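PDB 4DGF: sulfate transporter sulfate transporter family protein from Wolinella succinogenes, which probably carries sulfate or related anions across the membrane as a SulP-family transporter, of which this chain is the STAS domain. Local coordinates for residues A[22-27]-A[52-57]; A[31-36]-A[57-62]. All blocks are in the same frame, centred on the assembly; numbering follows the deposited sequence.

Contact 1 of 2, residues A[22-27]-A[52-57]. With FMT (formic acid), chain D.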
loop_
_atom_site.group_PDB
_atom_site.type_symbol
_atom_site.label_atom_id
_atom_site.label_comp_id
_atom_site.label_asym_id
_atom_site.label_seq_id
_atom_site.Cartn_x
_atom_site.Cartn_y
_atom_site.Cartn_z
ATOM N N LEU A 22 -0.105 15.562 6.102
ATOM C CA LEU A 22 0.452 15.095 7.390
ATOM C C LEU A 22 -0.339 13.893 7.946
ATOM O O LEU A 22 -1.547 13.898 7.875
ATOM C CB LEU A 22 0.542 16.216 8.404
ATOM C CG LEU A 22 1.333 17.453 7.965
ATOM C CD1 LEU A 22 1.410 18.402 9.191
ATOM C CD2 LEU A 22 2.716 17.137 7.435
ATOM N N GLY A 23 0.358 12.888 8.480
ATOM C CA GLY A 23 -0.275 11.654 9.023
ATOM C C GLY A 23 -0.429 10.556 7.987
ATOM O O GLY A 23 -0.942 9.517 8.328
ATOM N N VAL A 24 -0.039 10.817 6.734
ATOM C CA VAL A 24 -0.113 9.762 5.681
ATOM C C VAL A 24 1.372 9.368 5.426
ATOM O O VAL A 24 2.234 10.218 5.065
ATOM C CB VAL A 24 -0.723 10.347 4.404
ATOM C CG1 VAL A 24 -0.782 9.245 3.293
ATOM C CG2 VAL A 24 -2.159 10.814 4.687
ATOM N N GLU A 25 1.695 8.098 5.566
ATOM C CA GLU A 25 2.995 7.630 5.116
ATOM C C GLU A 25 2.819 6.906 3.770
ATOM O O GLU A 25 1.760 6.317 3.495
ATOM C CB GLU A 25 3.519 6.632 6.120
ATOM C CG GLU A 25 4.996 6.207 5.866
ATOM C CD GLU A 25 5.950 7.412 5.607
ATOM O OE1 GLU A 25 6.381 7.918 6.655
ATOM O OE2 GLU A 25 6.239 7.807 4.431
ATOM N N ILE A 26 3.876 6.923 2.958
ATOM C CA ILE A 26 3.841 6.324 1.602
ATOM C C ILE A 26 5.084 5.449 1.423
ATOM O O ILE A 26 6.206 5.831 1.816
ATOM C CB ILE A 26 3.746 7.418 0.535
ATOM C CG1 ILE A 26 2.389 8.222 0.705
ATOM C CG2 ILE A 26 3.796 6.801 -0.863
ATOM C CD1 ILE A 26 2.391 9.548 0.059
ATOM N N TYR A 27 4.882 4.264 0.900
ATOM C CA TYR A 27 6.047 3.324 0.672
ATOM C C TYR A 27 5.913 2.810 -0.734
ATOM O O TYR A 27 4.822 2.337 -1.103
ATOM C CB TYR A 27 5.894 2.153 1.631
ATOM C CG TYR A 27 7.023 1.152 1.638
ATOM C CD1 TYR A 27 7.943 1.114 2.683
ATOM C CD2 TYR A 27 7.188 0.231 0.578
ATOM C CE1 TYR A 27 9.014 0.233 2.661
ATOM C CE2 TYR A 27 8.279 -0.684 0.547
ATOM C CZ TYR A 27 9.179 -0.699 1.629
ATOM O OH TYR A 27 10.247 -1.615 1.590
ATOM N N PRO A 52 1.475 6.364 11.499
ATOM C CA PRO A 52 0.677 7.074 10.509
ATOM C C PRO A 52 -0.832 6.727 10.669
ATOM O O PRO A 52 -1.188 5.638 11.040
ATOM C CB PRO A 52 1.231 6.569 9.165
ATOM C CG PRO A 52 2.033 5.351 9.478
ATOM C CD PRO A 52 2.552 5.561 10.883
ATOM N N LYS A 53 -1.711 7.663 10.317
ATOM C CA LYS A 53 -3.133 7.392 10.309
ATOM C C LYS A 53 -3.457 6.541 9.073
ATOM O O LYS A 53 -4.434 5.731 9.082
ATOM C CB LYS A 53 -3.893 8.714 10.196
ATOM C CG LYS A 53 -3.579 9.729 11.308
ATOM C CD LYS A 53 -4.405 10.983 11.073
ATOM C CE LYS A 53 -3.907 12.184 11.876
ATOM N NZ LYS A 53 -4.036 11.886 13.327
ATOM N N VAL A 54 -2.697 6.830 7.994
ATOM C CA VAL A 54 -2.967 6.174 6.646
ATOM C C VAL A 54 -1.602 5.790 6.088
ATOM O O VAL A 54 -0.666 6.590 6.190
ATOM C CB VAL A 54 -3.643 7.107 5.656
ATOM C CG1 VAL A 54 -3.970 6.432 4.325
ATOM C CG2 VAL A 54 -4.963 7.723 6.223
ATOM N N PHE A 55 -1.512 4.581 5.492
ATOM C CA PHE A 55 -0.305 4.120 4.906
ATOM C C PHE A 55 -0.662 3.757 3.482
ATOM O O PHE A 55 -1.558 2.888 3.288
ATOM C CB PHE A 55 0.254 2.875 5.701
ATOM C CG PHE A 55 1.610 2.469 5.358
ATOM C CD1 PHE A 55 2.667 2.757 6.232
ATOM C CD2 PHE A 55 1.848 1.854 4.119
ATOM C CE1 PHE A 55 4.019 2.481 5.828
ATOM C CE2 PHE A 55 3.175 1.451 3.783
ATOM C CZ PHE A 55 4.240 1.781 4.672
ATOM N N ILE A 56 0.078 4.336 2.522
ATOM C CA ILE A 56 -0.182 4.044 1.119
ATOM C C ILE A 56 0.963 3.194 0.629
ATOM O O ILE A 56 2.129 3.598 0.648
ATOM C CB ILE A 56 -0.317 5.336 0.275
ATOM C CG1 ILE A 56 -1.381 6.240 0.888
ATOM C CG2 ILE A 56 -0.609 4.954 -1.227
ATOM C CD1 ILE A 56 -1.673 7.507 0.142
ATOM N N LEU A 57 0.619 2.017 0.106
ATOM C CA LEU A 57 1.640 1.215 -0.519
ATOM C C LEU A 57 1.497 1.418 -2.030
ATOM O O LEU A 57 0.377 1.087 -2.610
ATOM C CB LEU A 57 1.307 -0.236 -0.142
ATOM C CG LEU A 57 2.411 -1.167 -0.344
ATOM C CD1 LEU A 57 3.619 -0.928 0.571
ATOM C CD2 LEU A 57 1.877 -2.572 0.020
HETATM C C FMT D . 10.756 -1.614 -1.872
HETATM O O1 FMT D . 11.061 -2.304 -0.885
HETATM O O2 FMT D . 11.105 -2.138 -3.002
#
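Two neighbouring parallel strands of the STAS-domain sheet, 24-28 and 54-58, meet here, with Tyr-27 and Phe-55 side by side on one face. The CB of Tyr-27 lies 3.5 Å from CZ of Phe-55, and beyond it CD2 of the tyrosine packs 3.8 Å from CD1 of Leu-57. With chi1 at -175° the ring swings away from its own backbone N and runs on past Phe-55, and its OH donates a 2.7 Å hydrogen bond to O1 of a formic acid, probably from the crystallisation liquor, that Arg-40 and Asn-30 also hold. With an alanine here the ring and hydroxyl are gone; a gap would probably open beside Leu-57 CD1, and the formic acid is likely to lose its phenol donor.

The pair is a worked example of parallel pairing, in which alternate residues of one strand, Glu-25 and Tyr-27, make the hydrogen bonds: Glu-25 N to Val-54 O, Ile-56 N to Glu-25 O at 2.8 Å, and Tyr-27 N to Ile-56 O almost straight (165°). This is the strand pair of a beta-alpha-beta unit whose connection includes helix 35-41. At its start Gly-23 O accepts two bonds, from Lys-53 N and Val-54 N. The other face is aliphatic: in the conformer given, CD1 of Ile-56 lies 3.7 Å from CG1 of Val-24, and Leu-122, Ala-125 and Val-129 of helix 118-130 pack against this side. Glu-25 bends at chi2 (47°), folding OE2 back to accept from Ile-26 N at 2.9 Å.

Contact 2 of 2, residues A[31-36]-A[57-62]; sequences GPFFFG and LRMRRV
Phe-33 and Met-59, the latter a selenomethionine, meet ring edge to methyl: in the conformer given, the CE of Met-59 lies close to the plane of the phenyl ring, 3.8 Å from its CD1. The methyl thus abuts the rim of the ring instead of lying over a face, and the two side chains pass each other at a slant. A bend at chi3 (87°) turns the end of the Met-59 chain toward the ring, although this side chain has a second conformer and the exact methyl position is less certain. Firmer is the contact of Val-62, whose CG1 packs 3.9 Å from CB of Phe-33, while the other branch, CG2, lies 3.5 Å from the carbonyl O of Gly-31. One valine therefore touches both the base of the aromatic side chain and the carbonyl two residues earlier in the chain. Backbone meets backbone where Gly-31 CA makes a CH...O contact of 3.2 Å with Arg-61 O. No conventional hydrogen bond joins the two segments, so the contact illustrates how two loops can be joined by apolar packing and a CH...O contact.

Each loop has its own means of holding these groups. Residues Met-59 to Val-62 form a type I beta turn, closed by the 3.1 Å hydrogen bond from Val-62 N to Met-59 O; the turn's first and last residues are the ones that touch Phe-33. In the other segment, Phe-33 is the centre of an inverse gamma turn, with a weak bond from Phe-34 N to Pro-32 O, and its backbone also bonds to Val-64. Arg-61 directs its guanidinium elsewhere, to a salt bridge with Glu-28.

Farther out, Phe-34 occupies the N-cap position of helix 35-41, and residues 59-62 follow directly on the end of strand 54-58. The Phe-33 side chain reaches Ala-72 and Leu-73 of helix 67-83, while Met-59 rests on Leu-89 of strand 86-90.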
loop_
_atom_site.group_PDB
_atom_site.type_symbol
_atom_site.label_atom_id
_atom_site.label_comp_id
_atom_site.label_asym_id
_atom_site.label_seq_id
_atom_site.Cartn_x
_atom_site.Cartn_y
_atom_site.Cartn_z
ATOM N N GLY A 31 9.486 -3.077 -7.673
ATOM C CA GLY A 31 9.316 -4.036 -8.803
ATOM C C GLY A 31 8.479 -5.198 -8.415
ATOM O O GLY A 31 7.736 -5.120 -7.470
ATOM N N PRO A 32 8.701 -6.366 -8.993
ATOM C CA PRO A 32 8.023 -7.629 -8.593
ATOM C C PRO A 32 8.072 -7.847 -7.109
ATOM O O PRO A 32 9.138 -7.609 -6.530
ATOM C CB PRO A 32 8.850 -8.691 -9.328
ATOM C CG PRO A 32 9.142 -7.975 -10.599
ATOM C CD PRO A 32 9.594 -6.591 -10.147
ATOM N N PHE A 33 6.945 -8.210 -6.495
ATOM C CA PHE A 33 6.926 -8.286 -5.017
ATOM C C PHE A 33 7.203 -9.706 -4.631
ATOM O O PHE A 33 6.290 -10.545 -4.374
ATOM C CB PHE A 33 5.553 -7.768 -4.601
ATOM C CG PHE A 33 5.363 -7.564 -3.119
ATOM C CD1 PHE A 33 4.303 -6.740 -2.696
ATOM C CD2 PHE A 33 6.185 -8.157 -2.160
ATOM C CE1 PHE A 33 4.018 -6.544 -1.346
ATOM C CE2 PHE A 33 5.920 -7.965 -0.843
ATOM C CZ PHE A 33 4.787 -7.165 -0.458
ATOM N N PHE A 34 8.507 -10.002 -4.567
ATOM C CA PHE A 34 8.982 -11.315 -4.229
ATOM C C PHE A 34 9.767 -11.223 -2.873
ATOM O O PHE A 34 9.500 -10.299 -2.077
ATOM C CB PHE A 34 9.889 -11.954 -5.331
ATOM C CG PHE A 34 9.275 -12.089 -6.676
ATOM C CD1 PHE A 34 7.874 -12.251 -6.804
ATOM C CD2 PHE A 34 10.094 -12.084 -7.892
ATOM C CE1 PHE A 34 7.302 -12.348 -8.092
ATOM C CE2 PHE A 34 9.484 -12.251 -9.147
ATOM C CZ PHE A 34 8.054 -12.344 -9.226
ATOM N N PHE A 35 10.754 -12.117 -2.678
ATOM C CA PHE A 35 11.283 -12.211 -1.281
ATOM C C PHE A 35 12.034 -10.919 -0.952
ATOM O O PHE A 35 12.100 -10.549 0.219
ATOM C CB PHE A 35 12.239 -13.440 -1.144
ATOM C CG PHE A 35 13.603 -13.253 -1.749
ATOM C CD1 PHE A 35 14.691 -12.842 -0.942
ATOM C CD2 PHE A 35 13.826 -13.411 -3.130
ATOM C CE1 PHE A 35 15.975 -12.659 -1.500
ATOM C CE2 PHE A 35 15.116 -13.273 -3.698
ATOM C CZ PHE A 35 16.171 -12.835 -2.854
ATOM N N GLY A 36 12.682 -10.287 -1.972
ATOM C CA GLY A 36 13.508 -9.004 -1.701
ATOM C C GLY A 36 12.634 -7.930 -1.070
ATOM O O GLY A 36 12.975 -7.315 -0.023
ATOM N N LEU A 57 0.619 2.017 0.106
ATOM C CA LEU A 57 1.640 1.215 -0.519
ATOM C C LEU A 57 1.497 1.418 -2.030
ATOM O O LEU A 57 0.377 1.087 -2.610
ATOM C CB LEU A 57 1.307 -0.236 -0.142
ATOM C CG LEU A 57 2.411 -1.167 -0.344
ATOM C CD1 LEU A 57 3.619 -0.928 0.571
ATOM C CD2 LEU A 57 1.877 -2.572 0.020
ATOM N N ARG A 58 2.499 2.066 -2.625
ATOM C CA ARG A 58 2.497 2.341 -4.013
ATOM C C ARG A 58 2.945 1.152 -4.823
ATOM O O ARG A 58 4.158 0.741 -4.722
ATOM C CB ARG A 58 3.409 3.582 -4.416
ATOM C CG ARG A 58 2.816 4.845 -3.780
ATOM C CD ARG A 58 3.405 6.106 -4.382
ATOM N NE ARG A 58 3.017 6.233 -5.810
ATOM C CZ ARG A 58 3.377 7.209 -6.632
ATOM N NH1 ARG A 58 4.122 8.261 -6.205
ATOM N NH2 ARG A 58 2.884 7.189 -7.859
HETATM N N MSE A 59 2.079 0.723 -5.731
HETATM C CA MSE A 59 2.307 -0.578 -6.393
HETATM C C MSE A 59 2.324 -0.396 -7.893
HETATM O O MSE A 59 2.118 -1.359 -8.628
HETATM C CB MSE A 59 1.217 -1.588 -5.911
HETATM C CG MSE A 59 1.218 -1.769 -4.378
HETATM SE SE MSE A 59 0.073 -3.264 -3.865
HETATM C CE MSE A 59 1.449 -4.718 -4.060
ATOM N N ARG A 60 2.561 0.818 -8.387
ATOM C CA ARG A 60 2.608 0.990 -9.882
ATOM C C ARG A 60 3.705 0.239 -10.598
ATOM O O ARG A 60 3.586 -0.031 -11.829
ATOM C CB ARG A 60 2.762 2.503 -10.271
ATOM C CG ARG A 60 4.045 3.104 -9.645
ATOM C CD ARG A 60 4.063 4.619 -10.044
ATOM N NE ARG A 60 5.188 5.275 -9.387
ATOM C CZ ARG A 60 5.755 6.415 -9.811
ATOM N NH1 ARG A 60 5.310 6.996 -10.927
ATOM N NH2 ARG A 60 6.771 6.963 -9.131
ATOM N N ARG A 61 4.751 -0.130 -9.859
ATOM C CA ARG A 61 5.910 -0.885 -10.420
ATOM C C ARG A 61 5.752 -2.384 -10.193
ATOM O O ARG A 61 6.712 -3.162 -10.457
ATOM C CB ARG A 61 7.223 -0.504 -9.721
ATOM C CG ARG A 61 7.455 0.993 -9.794
ATOM C CD ARG A 61 8.849 1.352 -9.313
ATOM N NE ARG A 61 8.963 2.784 -8.961
ATOM C CZ ARG A 61 10.115 3.362 -8.600
ATOM N NH1 ARG A 61 11.274 2.677 -8.678
ATOM N NH2 ARG A 61 10.164 4.651 -8.221
ATOM N N VAL A 62 4.592 -2.803 -9.737
ATOM C CA VAL A 62 4.492 -4.202 -9.278
ATOM C C VAL A 62 3.479 -4.887 -10.231
ATOM O O VAL A 62 2.243 -4.755 -10.037
ATOM C CB VAL A 62 3.925 -4.232 -7.899
ATOM C CG1 VAL A 62 3.958 -5.672 -7.415
ATOM C CG2 VAL A 62 4.781 -3.416 -6.943
#

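How the contacts relate
Contacts 1 and 2 sample one beta-alpha-beta unit at two levels, their centres about 17 Å apart and on opposite sides of the chain's centre. Both use strand 54-58 and share Leu-57. Contact 1 is partly buried, its inner strand covered more fully than its outermost partner 24-28; contact 2 is the more buried of the two, although Pro-32 and Arg-61 remain exposed. Regular main-chain hydrogen bonding dominates the strand pair, whereas the loops beyond it rely on side-chain packing and internal turns. The two join directly where Arg-58 N approaches Tyr-27 O at 2.8 Å, a probable hydrogen bond continuing the strand pairing.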